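Local coordinates for cysteine protease-like VirA (Shigella flexneri, PDB 3EB8), which is a secreted virulence effector required for epithelial cell entry and bacterial spreading, although whether it acts as an alpha-tubulin protease is disputed, at residues K18-S26 / S80-N88. Sequence-based numbering, arbitrary orientation.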
# COMPACT_ATOMS: atom_id res chain seq x y z
N LYS A 18 -3.51 -12.34 -16.08
CA LYS A 18 -2.37 -11.74 -16.78
C LYS A 18 -2.83 -10.47 -17.52
O LYS A 18 -2.16 -9.44 -17.49
CB LYS A 18 -1.77 -12.75 -17.76
CG LYS A 18 -0.25 -12.88 -17.71
CD LYS A 18 0.44 -12.12 -18.85
CE LYS A 18 1.73 -12.81 -19.31
NZ LYS A 18 2.91 -12.61 -18.41
N LEU A 19 -3.97 -10.54 -18.21
CA LEU A 19 -4.67 -9.31 -18.57
C LEU A 19 -5.08 -8.87 -17.18
O LEU A 19 -4.80 -9.57 -16.21
CB LEU A 19 -5.87 -9.63 -19.46
CG LEU A 19 -5.55 -10.55 -20.66
CD1 LEU A 19 -6.78 -11.20 -21.30
CD2 LEU A 19 -4.71 -9.82 -21.72
N MET A 20 -5.72 -7.73 -17.03
CA MET A 20 -6.11 -7.28 -15.68
C MET A 20 -4.91 -6.67 -14.98
O MET A 20 -4.97 -5.53 -14.53
CB MET A 20 -6.70 -8.39 -14.78
CG MET A 20 -7.99 -9.05 -15.25
SD MET A 20 -9.10 -7.95 -16.12
CE MET A 20 -9.50 -6.75 -14.84
N ASP A 21 -3.82 -7.42 -14.87
CA ASP A 21 -2.60 -6.86 -14.30
C ASP A 21 -2.05 -5.79 -15.25
O ASP A 21 -1.61 -4.73 -14.82
CB ASP A 21 -1.56 -7.95 -14.03
CG ASP A 21 -1.95 -8.88 -12.88
OD1 ASP A 21 -3.09 -8.77 -12.33
OD2 ASP A 21 -1.10 -9.74 -12.53
N SER A 22 -2.11 -6.09 -16.54
CA SER A 22 -1.84 -5.15 -17.62
C SER A 22 -2.55 -3.80 -17.46
O SER A 22 -2.16 -2.81 -18.08
CB SER A 22 -2.26 -5.78 -18.95
OG SER A 22 -1.32 -6.76 -19.36
N PHE A 23 -3.59 -3.76 -16.64
CA PHE A 23 -4.37 -2.54 -16.48
C PHE A 23 -3.63 -1.55 -15.58
O PHE A 23 -3.16 -1.91 -14.50
CB PHE A 23 -5.78 -2.84 -15.94
CG PHE A 23 -6.73 -3.30 -17.01
CD1 PHE A 23 -6.85 -4.64 -17.32
CD2 PHE A 23 -7.50 -2.37 -17.71
CE1 PHE A 23 -7.72 -5.07 -18.32
CE2 PHE A 23 -8.38 -2.79 -18.71
CZ PHE A 23 -8.49 -4.13 -19.01
N SER A 24 -3.53 -0.31 -16.04
CA SER A 24 -2.85 0.73 -15.29
C SER A 24 -3.74 1.96 -15.21
O SER A 24 -4.55 2.20 -16.11
CB SER A 24 -1.54 1.11 -15.99
OG SER A 24 -0.83 -0.06 -16.36
N PRO A 25 -3.60 2.74 -14.13
CA PRO A 25 -4.37 3.98 -13.98
C PRO A 25 -4.11 4.89 -15.16
O PRO A 25 -2.98 4.95 -15.66
CB PRO A 25 -3.78 4.60 -12.71
CG PRO A 25 -3.14 3.50 -11.99
CD PRO A 25 -2.66 2.52 -13.02
N SER A 26 -5.14 5.59 -15.62
CA SER A 26 -4.95 6.53 -16.71
C SER A 26 -4.74 7.94 -16.17
O SER A 26 -5.67 8.59 -15.70
CB SER A 26 -6.14 6.45 -17.66
OG SER A 26 -6.19 5.17 -18.25
N SER A 80 -12.98 -6.30 -8.54
CA SER A 80 -12.31 -7.31 -7.74
C SER A 80 -11.18 -7.98 -8.51
O SER A 80 -10.28 -8.56 -7.91
CB SER A 80 -13.31 -8.36 -7.21
OG SER A 80 -13.82 -9.16 -8.26
N SER A 81 -11.19 -7.86 -9.83
CA SER A 81 -10.14 -8.50 -10.62
C SER A 81 -9.02 -7.55 -11.05
O SER A 81 -8.04 -7.99 -11.66
CB SER A 81 -10.76 -9.20 -11.83
OG SER A 81 -11.21 -8.24 -12.77
N LEU A 82 -9.17 -6.26 -10.76
CA LEU A 82 -8.10 -5.29 -11.05
C LEU A 82 -6.87 -5.54 -10.17
O LEU A 82 -6.97 -6.08 -9.07
CB LEU A 82 -8.60 -3.85 -10.87
CG LEU A 82 -9.65 -3.32 -11.86
CD1 LEU A 82 -10.09 -1.93 -11.47
CD2 LEU A 82 -9.13 -3.32 -13.29
N PRO A 83 -5.69 -5.14 -10.64
CA PRO A 83 -4.51 -5.32 -9.79
C PRO A 83 -4.50 -4.33 -8.61
O PRO A 83 -5.22 -3.33 -8.65
CB PRO A 83 -3.33 -5.02 -10.73
CG PRO A 83 -3.93 -4.76 -12.08
CD PRO A 83 -5.38 -4.45 -11.90
N PRO A 84 -3.69 -4.60 -7.58
CA PRO A 84 -3.54 -3.71 -6.43
C PRO A 84 -2.88 -2.39 -6.84
O PRO A 84 -1.71 -2.17 -6.52
CB PRO A 84 -2.59 -4.49 -5.51
CG PRO A 84 -1.76 -5.31 -6.49
CD PRO A 84 -2.81 -5.78 -7.47
N LYS A 85 -3.62 -1.53 -7.53
CA LYS A 85 -3.11 -0.22 -7.93
C LYS A 85 -4.10 0.84 -7.50
O LYS A 85 -5.24 0.53 -7.15
CB LYS A 85 -2.90 -0.16 -9.45
CG LYS A 85 -1.93 -1.20 -9.95
CD LYS A 85 -1.71 -1.10 -11.43
CE LYS A 85 -0.70 -2.14 -11.87
NZ LYS A 85 -0.64 -2.28 -13.36
N GLN A 86 -3.66 2.08 -7.51
CA GLN A 86 -4.52 3.19 -7.12
C GLN A 86 -5.24 3.75 -8.35
O GLN A 86 -4.62 4.34 -9.23
CB GLN A 86 -3.71 4.27 -6.40
CG GLN A 86 -2.92 3.75 -5.20
CD GLN A 86 -2.09 4.85 -4.54
OE1 GLN A 86 -1.20 5.43 -5.16
NE2 GLN A 86 -2.41 5.16 -3.29
N PHE A 87 -6.54 3.53 -8.41
CA PHE A 87 -7.34 4.04 -9.51
C PHE A 87 -8.23 5.19 -9.06
O PHE A 87 -8.65 5.27 -7.91
CB PHE A 87 -8.22 2.94 -10.12
CG PHE A 87 -7.44 1.84 -10.76
CD1 PHE A 87 -7.08 0.71 -10.04
CD2 PHE A 87 -7.06 1.93 -12.10
CE1 PHE A 87 -6.36 -0.31 -10.64
CE2 PHE A 87 -6.33 0.91 -12.70
CZ PHE A 87 -5.98 -0.21 -11.98
N ASN A 88 -8.54 6.08 -9.99
CA ASN A 88 -9.52 7.09 -9.72
C ASN A 88 -10.93 6.53 -9.89
O ASN A 88 -11.52 6.64 -10.96
CB ASN A 88 -9.30 8.33 -10.59
CG ASN A 88 -9.75 9.58 -9.90
OD1 ASN A 88 -10.78 10.16 -10.24
ND2 ASN A 88 -9.00 9.99 -8.88
O HOH W 1 0.77 0.14 -13.54
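Lys85 reaches across to the chain leading from helix 12-21 into strand 24-25, where its NZ donates hydrogen bonds to two backbone carbonyls: Asp21 O at 3.0 Å and Phe23 O at 2.8 Å. The Asp21 bond runs almost straight along the C=O axis (172°), whereas at Phe23 O the amine sits above the carbonyl plane, with a C=O···N angle of 138°. Lys85 CG sits beside its backbone N (chi1 -59°) and the chain is extended beyond CG, which carries the amine all the way to these carbonyls. A third donation goes to a water 2.8 Å from Lys85 NZ, and Ser24 OG holds that water weakly.

Beside this polar grip, Pro25 lies crosswise to the Phe87 ring. Its CG rests over one face, and Leu82 CD1 covers the opposite face, near the rim. Phe87 CE2 comes within 3.6 Å of Pro25 N, while Phe23 O and Pro83 O both lie at the ring's edge. Pro25 CG also packs on the backbone, 3.2 Å from Gln86 O.

Farther back along the chain, Met20 bends at its second and third torsions and brings CE to 3.8 Å from Leu82 CD2. The same methyl lies beside Ser81 OG, whose hydroxyl bonds back to Leu78 O in its own helix.

Strand 24-25 is an outermost strand of the five-stranded antiparallel sheet, with Ser24 bonded through its backbone to His38, and strand 86-87 pairs with 121-123 of the mixed sheet. Gln86 is tied into that second sheet by Ser324, Ser350 and Gln348. The contact thus joins the edge strands of two sheets by side-chain packing around Phe87 and by bonds to the opposing backbone from one lysine, whose charge is probably stabilised by two carbonyl dipoles and a water.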